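Local atomic coordinates of PEPTIDE N-myristoyltransferase (Saccharomyces cerevisiae, PDB entry 1IIC), a protein that transfers the myristoyl group of myristoyl-CoA to the N-terminal glycine of protein substrates, as glycylpeptide N-tetradecanoyltransferase. Residues S368-L373 and K412-V417; Y186-L191 and V362-T367; Y320-D325 and K341-E346; N192-Y197 and H208-M213. All blocks are in the same frame, centred on the assembly; numbering follows the deposited sequence.

Contact 1: residues S368-L373 and K412-V417; sequences SQDNTL and KRRSNV
Arg414 lies across residues 370-373 and makes the largest share of this contact between two loops. Its CB passes Thr372 OG1 at 3.6 Å. CG comes closer to the same hydroxyl, whose own hydrogen bond goes to Asp410 O. CD of Arg414 crosses Leu373, 3.7 Å from its CD2. The chain bends at chi2 (112°) and again at chi3 (74°), which brings the guanidinium to the Asp370 carboxylate. There NE and NH2 grip Asp370 side-on, and both nitrogens take one oxygen. Arg414 NE to Asp370 OD2 is 2.8 Å. Arg414 NH2 to Asp370 OD2 is 3.0 Å and less straight. The oxygen lies near the guanidinium plane, but both donors meet it from above the carboxylate plane, on the same face. Leu373 CD1 lies above one guanidinium face. NH1 has a weak bond to Thr337 OG1.

The backbones join beside this pair. Gln369 N donates to Val417 O at 2.8 Å, and Ser415 N gives a weak bond to Gln369 O. These two bonds and the salt bridge fasten the chain after strand 362-366 to the segment close to the C-terminus. Within the segments, Ser368 to Asn371 form a type II' beta turn. Ser415 OG accepts from Val417 N in an ST turn, and it is also bonded to Thr400 O.

Arg331 makes a second salt bridge to Asp370 OD2. The buried carboxylate is therefore bound by two arginines, Arg414 and Arg331, at OD2, with weaker links to Arg249 and Tyr246. Such surroundings would probably keep Asp370 ionised.

Contact 2: residues Y186-L191 and V362-T367; sequences YTHRPL and VFNALT
Tyr186 and Leu366 lie side by side and point the same way. Leu366 CD2 sits over one face of the tyrosine ring, 3.8 Å from its centroid and offset toward the rim, in a CH-pi contact. On the same face of the sheet, the His188 ring and the Asn364 amide cross with their planes 74° apart. Val362 CG2 packs on His188 CB.

Thr187, Arg189, Phe363 and Ala365 occupy the other face. Thr187 OG1 stands between its backbone N and carbonyl carbon (chi1 65°), and from there it donates to Ala365 O at 2.6 Å, from above the carbonyl plane. Thr187 N donates to the same oxygen. A valine here would keep the bulk but would probably leave Ala365 O with the backbone donor alone. Arg189 and Phe363 form the next hydrogen-bonded pair, with Arg189 N to Phe363 O at 2.7 Å and nearly straight.

The two strands are antiparallel neighbours. Strand 182-190 pairs on its far edge with strand 381-392, and strand 362-366 with strand 311-322. Helix 334-357 covers Phe363 and Leu191 through Cys352 and Ala355.

Contact 3: residues Y320-D325 and K341-E346; sequences YATDAD and KTRLCE
This is a buried helix-on-strand contact, made by side chains at the end of strand 311-322 and on helix 334-357. Leu344 points from the helix toward the strand. Its CD2 meets Thr322 CG2 at 3.9 Å and Tyr320 CE1 at 4.0 Å. The leucine and tyrosine side chains cross at about a right angle. Tyr320 and Thr322 both point toward the helix, with Ala321 between them pointing away, as alternation along a strand requires.

Strand 311-322, helix 334-357 and strand 362-366 form a beta-alpha-beta unit. The two strands are parallel neighbours in the mixed sheet, and the helix makes the crossover between them. The axes of the short strand and helix segments come within 9.9 Å at their closest.

Arg343 forms the other half of the contact. Ala324 CB packs on Arg343 CB at 3.6 Å. Arg343 CG stands anti to the backbone N (chi1 -167°) and comes within 3.5 Å of Thr322 OG1. The chain then bends at chi2 (52°). Beyond the bend Arg343 NH1 forms a salt bridge with Glu346 OE2, one turn further along the helix, at 2.8 Å. NH2 forms another with Asp292 OD1. The other carboxylate oxygen of Asp292 is hydrogen-bonded to Thr322 OG1, so one aspartate ties the strand end to the helix arginine. Thr322 OG1 also accepts a weak bond from Ala324 N.

Contact 4: residues N192-Y197 and H208-M213; sequences NWKKLY and HTEEDM
Two short helices, 193-198 and 210-217, meet here in a surface contact built round an aromatic side chain. Trp193 extends from the first helix with CG anti to the backbone N (chi1 -168°), and its indole lies against the second. Met213 CB sits over the centre of one indole face, 3.6 Å from the centroid of the six-membered ring, a CH-pi contact. Met213 then bends at chi2 and chi3, so that its CE comes back to 3.8 Å from Trp193 NE1. Met213 SD lies obliquely, 5.4 Å from the centroid of the five-membered ring, a Met-aromatic contact. Tyr197 CB, one turn along the first helix, lies against the opposite face of the indole, toward its rim.

Glu210 crosses the indole at about a right angle. Its CG touches the rim at Trp193 CH2, 3.7 Å away. Its carboxylate goes on to Tyr197, where Glu210 OE2 lies at the ring edge, 3.4 Å from CE2. Glu210 OE1 forms a long salt bridge with Lys194 NZ at 3.6 Å. Replacing Trp193 by an alanine is likely to leave Met213 and the Glu210 methylenes without their partner and open a gap between the helices.

Both helices have weak caps. Asn192 OD1 accepts from Lys195 N, and Thr209 OG1 from Glu211 N. Thr209 and Asp212 fit a capping box, though Thr209 N to Asp212 OD2 is doubtfully short.

Trp193 NE1 is a buried N-H lacking a partner in the model. With Met213 and the Glu210 methylenes packed on the indole and the Lys194-Glu210 salt bridge long, cohesion is mainly apolar.

Overall arrangement
Contacts 1, 2 and 3 gather round the mixed sheet. Contact 2 joins strands 182-190 and 362-366 within it. Contact 3 sets helix 334-357 on strand 311-322, the other neighbour of 362-366. In contact 1, segment 368-373 follows directly after strand 362-366. Contact 1 touches contact 2 at Thr367 and contact 3 at Tyr320, with centres 15 and 12 Å away. In contact 4, segment 192-197 follows strand 182-190 and packs Leu196 on Pro190 and Val362 of contact 2. The centre of contact 4 is about 30 Å from that of contact 3. Contacts 4 and 3, in that order, are nested inside the loop closed by contact 2. The sheet thus brings together chain parts far apart in sequence.

Contact 1: residues S368-L373 and K412-V417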
# COMPACT_ATOMS: atom_id res chain seq x y z
N SER A 368 -5.79 -5.60 -7.24
CA SER A 368 -4.77 -5.13 -8.16
C SER A 368 -3.94 -6.33 -8.65
O SER A 368 -4.24 -7.47 -8.29
CB SER A 368 -3.85 -4.15 -7.45
OG SER A 368 -3.40 -4.69 -6.22
N GLN A 369 -2.93 -6.06 -9.47
CA GLN A 369 -2.05 -7.11 -10.00
C GLN A 369 -2.87 -8.25 -10.61
O GLN A 369 -3.89 -8.00 -11.25
CB GLN A 369 -1.16 -7.63 -8.86
CG GLN A 369 -0.23 -6.58 -8.26
CD GLN A 369 -0.10 -6.70 -6.75
OE1 GLN A 369 -1.08 -6.53 -6.01
NE2 GLN A 369 1.09 -7.01 -6.28
N ASP A 370 -2.42 -9.49 -10.42
CA ASP A 370 -3.15 -10.65 -10.94
C ASP A 370 -3.99 -11.30 -9.83
O ASP A 370 -4.41 -12.45 -9.95
CB ASP A 370 -2.17 -11.69 -11.53
CG ASP A 370 -1.75 -11.35 -12.95
OD1 ASP A 370 -0.55 -11.47 -13.28
OD2 ASP A 370 -2.64 -10.97 -13.75
N ASN A 371 -4.24 -10.54 -8.77
CA ASN A 371 -4.98 -11.03 -7.61
C ASN A 371 -6.35 -11.69 -7.84
O ASN A 371 -6.69 -12.67 -7.15
CB ASN A 371 -5.12 -9.89 -6.58
CG ASN A 371 -3.78 -9.47 -5.98
OD1 ASN A 371 -3.73 -8.73 -5.00
ND2 ASN A 371 -2.70 -9.93 -6.58
N THR A 372 -7.14 -11.20 -8.79
CA THR A 372 -8.46 -11.79 -9.03
C THR A 372 -8.43 -13.25 -9.48
O THR A 372 -9.47 -13.92 -9.49
CB THR A 372 -9.29 -10.98 -10.07
OG1 THR A 372 -8.60 -10.97 -11.33
CG2 THR A 372 -9.51 -9.55 -9.58
N LEU A 373 -7.25 -13.75 -9.85
CA LEU A 373 -7.15 -15.15 -10.25
C LEU A 373 -7.27 -16.05 -9.03
O LEU A 373 -7.70 -17.20 -9.15
CB LEU A 373 -5.82 -15.45 -10.97
CG LEU A 373 -5.65 -14.80 -12.35
CD1 LEU A 373 -4.28 -15.08 -12.92
CD2 LEU A 373 -6.73 -15.30 -13.27
N LYS A 412 -11.14 -12.17 -15.69
CA LYS A 412 -10.56 -12.38 -17.01
C LYS A 412 -9.56 -11.33 -17.46
O LYS A 412 -8.64 -11.65 -18.21
CB LYS A 412 -11.67 -12.56 -18.05
CG LYS A 412 -12.34 -11.30 -18.53
CD LYS A 412 -13.53 -11.62 -19.43
CE LYS A 412 -14.66 -12.28 -18.65
NZ LYS A 412 -15.91 -12.36 -19.47
N ARG A 413 -9.72 -10.09 -17.03
CA ARG A 413 -8.78 -9.03 -17.38
C ARG A 413 -7.84 -8.76 -16.20
O ARG A 413 -6.72 -8.29 -16.36
CB ARG A 413 -9.53 -7.74 -17.72
CG ARG A 413 -10.35 -7.79 -18.97
CD ARG A 413 -11.25 -6.57 -19.01
NE ARG A 413 -12.17 -6.62 -20.14
CZ ARG A 413 -13.36 -6.02 -20.16
NH1 ARG A 413 -13.77 -5.31 -19.11
NH2 ARG A 413 -14.14 -6.12 -21.23
N ARG A 414 -8.32 -9.08 -15.00
CA ARG A 414 -7.54 -8.85 -13.79
C ARG A 414 -7.18 -7.36 -13.71
O ARG A 414 -8.03 -6.50 -13.99
CB ARG A 414 -6.28 -9.73 -13.78
CG ARG A 414 -6.61 -11.23 -13.68
CD ARG A 414 -6.26 -11.99 -14.96
NE ARG A 414 -4.81 -12.15 -15.08
CZ ARG A 414 -4.20 -12.83 -16.05
NH1 ARG A 414 -4.93 -13.41 -17.01
NH2 ARG A 414 -2.87 -12.94 -16.06
N SER A 415 -5.94 -7.03 -13.36
CA SER A 415 -5.58 -5.62 -13.25
C SER A 415 -4.24 -5.27 -13.83
O SER A 415 -3.34 -6.11 -13.91
CB SER A 415 -5.61 -5.17 -11.78
OG SER A 415 -5.16 -3.82 -11.66
N ASN A 416 -4.11 -4.02 -14.23
CA ASN A 416 -2.87 -3.52 -14.79
C ASN A 416 -2.18 -2.63 -13.80
O ASN A 416 -1.18 -1.99 -14.14
CB ASN A 416 -3.15 -2.80 -16.10
CG ASN A 416 -3.05 -3.73 -17.27
OD1 ASN A 416 -3.61 -3.48 -18.33
ND2 ASN A 416 -2.31 -4.82 -17.09
N VAL A 417 -2.73 -2.58 -12.59
CA VAL A 417 -2.13 -1.80 -11.51
C VAL A 417 -1.13 -2.76 -10.87
O VAL A 417 -1.52 -3.77 -10.27
CB VAL A 417 -3.18 -1.39 -10.44
CG1 VAL A 417 -2.48 -0.68 -9.29
CG2 VAL A 417 -4.24 -0.48 -11.05

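Contact 2: residues Y186-L191 and V362-T367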
# COMPACT_ATOMS: atom_id res chain seq x y z
N TYR A 186 -11.02 -3.66 -1.79
CA TYR A 186 -10.33 -4.37 -0.73
C TYR A 186 -11.06 -5.68 -0.49
O TYR A 186 -12.28 -5.74 -0.67
CB TYR A 186 -10.37 -3.60 0.60
CG TYR A 186 -9.58 -2.33 0.67
CD1 TYR A 186 -10.19 -1.09 0.50
CD2 TYR A 186 -8.21 -2.36 0.94
CE1 TYR A 186 -9.47 0.10 0.62
CE2 TYR A 186 -7.48 -1.18 1.06
CZ TYR A 186 -8.12 0.04 0.90
OH TYR A 186 -7.41 1.22 1.05
N THR A 187 -10.31 -6.70 -0.10
CA THR A 187 -10.88 -8.01 0.23
C THR A 187 -10.19 -8.46 1.51
O THR A 187 -9.08 -8.01 1.80
CB THR A 187 -10.66 -9.04 -0.88
OG1 THR A 187 -9.26 -9.31 -1.02
CG2 THR A 187 -11.21 -8.53 -2.19
N HIS A 188 -10.84 -9.32 2.29
CA HIS A 188 -10.28 -9.78 3.56
C HIS A 188 -10.42 -11.28 3.73
O HIS A 188 -11.53 -11.82 3.65
CB HIS A 188 -11.00 -9.09 4.73
CG HIS A 188 -11.17 -7.61 4.53
ND1 HIS A 188 -10.13 -6.72 4.70
CD2 HIS A 188 -12.23 -6.89 4.11
CE1 HIS A 188 -10.55 -5.50 4.37
NE2 HIS A 188 -11.82 -5.58 4.01
N ARG A 189 -9.29 -11.95 3.97
CA ARG A 189 -9.28 -13.39 4.17
C ARG A 189 -9.17 -13.65 5.67
O ARG A 189 -8.14 -13.38 6.28
CB ARG A 189 -8.08 -14.02 3.48
CG ARG A 189 -8.28 -15.48 3.05
CD ARG A 189 -8.47 -16.44 4.21
NE ARG A 189 -8.59 -17.81 3.72
CZ ARG A 189 -8.80 -18.88 4.48
NH1 ARG A 189 -8.92 -18.76 5.80
NH2 ARG A 189 -8.91 -20.08 3.93
N PRO A 190 -10.25 -14.16 6.28
CA PRO A 190 -10.27 -14.46 7.72
C PRO A 190 -9.29 -15.58 8.03
O PRO A 190 -9.39 -16.66 7.47
CB PRO A 190 -11.72 -14.90 7.97
CG PRO A 190 -12.48 -14.25 6.83
CD PRO A 190 -11.56 -14.43 5.66
N LEU A 191 -8.35 -15.30 8.92
CA LEU A 191 -7.36 -16.30 9.31
C LEU A 191 -7.75 -16.81 10.69
O LEU A 191 -7.61 -18.00 11.00
CB LEU A 191 -5.96 -15.66 9.34
CG LEU A 191 -5.48 -15.07 8.01
CD1 LEU A 191 -4.13 -14.39 8.18
CD2 LEU A 191 -5.39 -16.20 6.97
N VAL A 362 -6.36 -11.65 10.11
CA VAL A 362 -7.10 -11.48 8.86
C VAL A 362 -6.04 -11.09 7.84
O VAL A 362 -5.01 -10.51 8.19
CB VAL A 362 -8.18 -10.37 9.01
CG1 VAL A 362 -7.55 -9.07 9.45
CG2 VAL A 362 -8.93 -10.18 7.71
N PHE A 363 -6.26 -11.45 6.58
CA PHE A 363 -5.30 -11.18 5.51
C PHE A 363 -5.95 -10.22 4.49
O PHE A 363 -7.02 -10.51 3.95
CB PHE A 363 -4.92 -12.52 4.88
CG PHE A 363 -3.60 -12.53 4.15
CD1 PHE A 363 -2.52 -11.78 4.59
CD2 PHE A 363 -3.44 -13.34 3.04
CE1 PHE A 363 -1.29 -11.83 3.93
CE2 PHE A 363 -2.21 -13.41 2.37
CZ PHE A 363 -1.14 -12.66 2.81
N ASN A 364 -5.31 -9.09 4.24
CA ASN A 364 -5.86 -8.10 3.33
C ASN A 364 -5.24 -8.10 1.96
O ASN A 364 -4.03 -8.23 1.81
CB ASN A 364 -5.71 -6.70 3.93
CG ASN A 364 -6.61 -6.46 5.11
OD1 ASN A 364 -6.37 -5.55 5.91
ND2 ASN A 364 -7.67 -7.26 5.24
N ALA A 365 -6.06 -7.92 0.94
CA ALA A 365 -5.55 -7.87 -0.42
C ALA A 365 -6.50 -7.10 -1.30
O ALA A 365 -7.73 -7.15 -1.12
CB ALA A 365 -5.37 -9.28 -0.97
N LEU A 366 -5.93 -6.37 -2.24
CA LEU A 366 -6.68 -5.58 -3.19
C LEU A 366 -6.87 -6.41 -4.45
O LEU A 366 -6.28 -7.49 -4.57
CB LEU A 366 -5.92 -4.30 -3.51
CG LEU A 366 -5.85 -3.23 -2.41
CD1 LEU A 366 -4.62 -2.34 -2.63
CD2 LEU A 366 -7.14 -2.40 -2.42
N THR A 367 -7.69 -5.92 -5.36
CA THR A 367 -7.93 -6.60 -6.63
C THR A 367 -6.93 -6.13 -7.68
O THR A 367 -7.17 -6.24 -8.88
CB THR A 367 -9.35 -6.30 -7.16
OG1 THR A 367 -9.51 -4.89 -7.29
CG2 THR A 367 -10.41 -6.86 -6.21

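Contact 3: residues Y320-D325 and K341-E346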
# COMPACT_ATOMS: atom_id res chain seq x y z
N TYR A 320 4.69 -9.75 -5.29
CA TYR A 320 4.98 -11.14 -5.61
C TYR A 320 5.33 -11.30 -7.08
O TYR A 320 5.19 -10.36 -7.87
CB TYR A 320 3.77 -12.03 -5.25
CG TYR A 320 2.51 -11.73 -6.03
CD1 TYR A 320 2.38 -12.10 -7.38
CD2 TYR A 320 1.41 -11.13 -5.40
CE1 TYR A 320 1.20 -11.87 -8.08
CE2 TYR A 320 0.22 -10.89 -6.10
CZ TYR A 320 0.12 -11.26 -7.44
OH TYR A 320 -1.06 -11.03 -8.13
N ALA A 321 5.79 -12.49 -7.44
CA ALA A 321 6.18 -12.78 -8.81
C ALA A 321 6.41 -14.28 -8.98
O ALA A 321 6.79 -14.97 -8.04
CB ALA A 321 7.45 -12.01 -9.17
N THR A 322 6.19 -14.77 -10.20
CA THR A 322 6.37 -16.18 -10.50
C THR A 322 6.62 -16.32 -12.00
O THR A 322 6.23 -15.45 -12.77
CB THR A 322 5.10 -16.99 -10.09
OG1 THR A 322 5.28 -18.38 -10.39
CG2 THR A 322 3.87 -16.46 -10.80
N ASP A 323 7.28 -17.40 -12.41
CA ASP A 323 7.56 -17.63 -13.83
C ASP A 323 6.54 -18.59 -14.44
O ASP A 323 6.70 -19.02 -15.58
CB ASP A 323 8.97 -18.19 -14.03
CG ASP A 323 9.20 -19.51 -13.30
OD1 ASP A 323 8.22 -20.15 -12.84
OD2 ASP A 323 10.38 -19.92 -13.18
N ALA A 324 5.50 -18.93 -13.67
CA ALA A 324 4.48 -19.86 -14.12
C ALA A 324 3.95 -19.66 -15.54
O ALA A 324 3.55 -20.62 -16.19
CB ALA A 324 3.31 -19.86 -13.14
N ASP A 325 3.93 -18.42 -16.04
CA ASP A 325 3.43 -18.20 -17.39
C ASP A 325 4.45 -17.61 -18.36
O ASP A 325 4.09 -17.17 -19.46
CB ASP A 325 2.16 -17.33 -17.37
CG ASP A 325 2.44 -15.85 -17.12
OD1 ASP A 325 3.62 -15.43 -17.07
OD2 ASP A 325 1.45 -15.08 -16.99
N LYS A 341 -2.88 -19.05 -12.69
CA LYS A 341 -3.88 -19.17 -11.64
C LYS A 341 -3.59 -20.32 -10.68
O LYS A 341 -3.73 -20.18 -9.47
CB LYS A 341 -5.27 -19.36 -12.24
CG LYS A 341 -6.29 -19.53 -11.14
CD LYS A 341 -7.67 -19.84 -11.63
CE LYS A 341 -8.62 -19.85 -10.44
NZ LYS A 341 -9.89 -20.56 -10.73
N THR A 342 -3.19 -21.46 -11.23
CA THR A 342 -2.88 -22.62 -10.40
C THR A 342 -1.68 -22.35 -9.49
O THR A 342 -1.67 -22.77 -8.34
CB THR A 342 -2.57 -23.87 -11.27
OG1 THR A 342 -3.73 -24.21 -12.02
CG2 THR A 342 -2.20 -25.07 -10.38
N ARG A 343 -0.68 -21.63 -10.00
CA ARG A 343 0.50 -21.34 -9.19
C ARG A 343 0.21 -20.30 -8.10
O ARG A 343 0.60 -20.46 -6.95
CB ARG A 343 1.64 -20.87 -10.08
CG ARG A 343 2.99 -20.82 -9.39
CD ARG A 343 3.29 -22.16 -8.72
NE ARG A 343 4.67 -22.26 -8.27
CZ ARG A 343 5.18 -23.33 -7.66
NH1 ARG A 343 4.42 -24.39 -7.43
NH2 ARG A 343 6.46 -23.34 -7.32
N LEU A 344 -0.50 -19.24 -8.47
CA LEU A 344 -0.84 -18.18 -7.52
C LEU A 344 -1.73 -18.72 -6.41
O LEU A 344 -1.54 -18.40 -5.24
CB LEU A 344 -1.52 -17.01 -8.23
CG LEU A 344 -0.65 -16.23 -9.23
CD1 LEU A 344 -1.41 -15.00 -9.71
CD2 LEU A 344 0.68 -15.81 -8.59
N CYS A 345 -2.71 -19.54 -6.78
CA CYS A 345 -3.58 -20.12 -5.76
C CYS A 345 -2.73 -20.94 -4.78
O CYS A 345 -3.03 -20.98 -3.59
CB CYS A 345 -4.64 -21.02 -6.41
SG CYS A 345 -6.00 -20.11 -7.17
N GLU A 346 -1.67 -21.58 -5.29
CA GLU A 346 -0.78 -22.38 -4.44
C GLU A 346 0.06 -21.48 -3.54
O GLU A 346 0.08 -21.65 -2.32
CB GLU A 346 0.17 -23.24 -5.29
CG GLU A 346 -0.50 -24.35 -6.10
CD GLU A 346 0.47 -25.06 -7.05
OE1 GLU A 346 0.05 -26.07 -7.66
OE2 GLU A 346 1.64 -24.61 -7.20

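Contact 4: residues N192-Y197 and H208-M213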
# COMPACT_ATOMS: atom_id res chain seq x y z
N ASN A 192 -8.23 -15.90 11.52
CA ASN A 192 -8.67 -16.23 12.87
C ASN A 192 -10.13 -15.79 12.96
O ASN A 192 -10.44 -14.77 13.57
CB ASN A 192 -7.83 -15.46 13.88
CG ASN A 192 -7.95 -16.02 15.27
OD1 ASN A 192 -9.04 -16.38 15.71
ND2 ASN A 192 -6.83 -16.09 15.97
N TRP A 193 -11.03 -16.56 12.35
CA TRP A 193 -12.44 -16.18 12.35
C TRP A 193 -13.03 -15.88 13.72
O TRP A 193 -13.55 -14.79 13.94
CB TRP A 193 -13.33 -17.25 11.70
CG TRP A 193 -14.72 -16.72 11.45
CD1 TRP A 193 -15.15 -16.01 10.36
CD2 TRP A 193 -15.84 -16.76 12.36
NE1 TRP A 193 -16.45 -15.61 10.53
CE2 TRP A 193 -16.90 -16.06 11.75
CE3 TRP A 193 -16.04 -17.33 13.63
CZ2 TRP A 193 -18.15 -15.90 12.36
CZ3 TRP A 193 -17.29 -17.17 14.24
CH2 TRP A 193 -18.33 -16.46 13.60
N LYS A 194 -12.96 -16.85 14.63
CA LYS A 194 -13.53 -16.67 15.96
C LYS A 194 -13.18 -15.32 16.58
O LYS A 194 -14.05 -14.64 17.11
CB LYS A 194 -13.11 -17.81 16.87
CG LYS A 194 -13.91 -17.87 18.17
CD LYS A 194 -13.57 -19.11 19.00
CE LYS A 194 -14.40 -19.16 20.27
NZ LYS A 194 -15.86 -19.19 19.96
N LYS A 195 -11.91 -14.93 16.52
CA LYS A 195 -11.49 -13.65 17.09
C LYS A 195 -12.01 -12.45 16.30
O LYS A 195 -12.39 -11.44 16.89
CB LYS A 195 -9.96 -13.57 17.18
CG LYS A 195 -9.42 -12.23 17.65
CD LYS A 195 -7.89 -12.23 17.69
CE LYS A 195 -7.33 -10.90 18.15
NZ LYS A 195 -5.83 -10.87 18.18
N LEU A 196 -12.01 -12.55 14.97
CA LEU A 196 -12.52 -11.45 14.15
C LEU A 196 -13.97 -11.18 14.51
O LEU A 196 -14.41 -10.03 14.62
CB LEU A 196 -12.43 -11.80 12.66
CG LEU A 196 -11.04 -11.79 12.03
CD1 LEU A 196 -11.12 -12.29 10.58
CD2 LEU A 196 -10.46 -10.38 12.08
N TYR A 197 -14.73 -12.25 14.71
CA TYR A 197 -16.13 -12.13 15.05
C TYR A 197 -16.32 -11.49 16.42
O TYR A 197 -17.11 -10.56 16.57
CB TYR A 197 -16.80 -13.50 15.03
CG TYR A 197 -18.27 -13.45 15.33
CD1 TYR A 197 -19.13 -12.68 14.56
CD2 TYR A 197 -18.81 -14.20 16.37
CE1 TYR A 197 -20.50 -12.65 14.83
CE2 TYR A 197 -20.18 -14.18 16.64
CZ TYR A 197 -21.02 -13.40 15.87
OH TYR A 197 -22.37 -13.40 16.15
N HIS A 208 -26.05 -19.68 9.55
CA HIS A 208 -24.75 -20.27 9.88
C HIS A 208 -24.43 -20.25 11.36
O HIS A 208 -24.79 -19.31 12.08
CB HIS A 208 -23.62 -19.54 9.15
CG HIS A 208 -23.58 -19.78 7.67
ND1 HIS A 208 -24.45 -19.18 6.80
CD2 HIS A 208 -22.77 -20.56 6.92
CE1 HIS A 208 -24.18 -19.57 5.57
NE2 HIS A 208 -23.16 -20.41 5.62
N THR A 209 -23.76 -21.30 11.82
CA THR A 209 -23.35 -21.39 13.21
C THR A 209 -21.90 -20.91 13.24
O THR A 209 -21.23 -20.87 12.20
CB THR A 209 -23.41 -22.83 13.74
OG1 THR A 209 -22.88 -22.86 15.07
CG2 THR A 209 -22.58 -23.76 12.86
N GLU A 210 -21.41 -20.55 14.42
CA GLU A 210 -20.03 -20.09 14.53
C GLU A 210 -19.11 -21.23 14.15
O GLU A 210 -17.96 -21.03 13.79
CB GLU A 210 -19.74 -19.61 15.96
CG GLU A 210 -20.20 -18.18 16.23
CD GLU A 210 -19.83 -17.68 17.62
OE1 GLU A 210 -18.66 -17.88 18.03
OE2 GLU A 210 -20.70 -17.08 18.29
N GLU A 211 -19.63 -22.45 14.23
CA GLU A 211 -18.85 -23.63 13.89
C GLU A 211 -18.68 -23.78 12.38
O GLU A 211 -17.64 -24.23 11.92
CB GLU A 211 -19.50 -24.88 14.47
CG GLU A 211 -19.64 -24.86 15.99
CD GLU A 211 -20.07 -26.19 16.56
OE1 GLU A 211 -19.42 -27.21 16.24
OE2 GLU A 211 -21.06 -26.22 17.33
N ASP A 212 -19.71 -23.39 11.62
CA ASP A 212 -19.65 -23.47 10.16
C ASP A 212 -18.48 -22.64 9.69
O ASP A 212 -17.62 -23.11 8.95
CB ASP A 212 -20.89 -22.87 9.49
CG ASP A 212 -22.16 -23.55 9.88
OD1 ASP A 212 -22.15 -24.78 10.08
OD2 ASP A 212 -23.19 -22.85 9.98
N MET A 213 -18.49 -21.39 10.14
CA MET A 213 -17.50 -20.39 9.80
C MET A 213 -16.08 -20.76 10.15
O MET A 213 -15.17 -20.63 9.33
CB MET A 213 -17.89 -19.08 10.49
CG MET A 213 -19.36 -18.70 10.27
SD MET A 213 -19.81 -18.50 8.52
CE MET A 213 -19.08 -16.89 8.17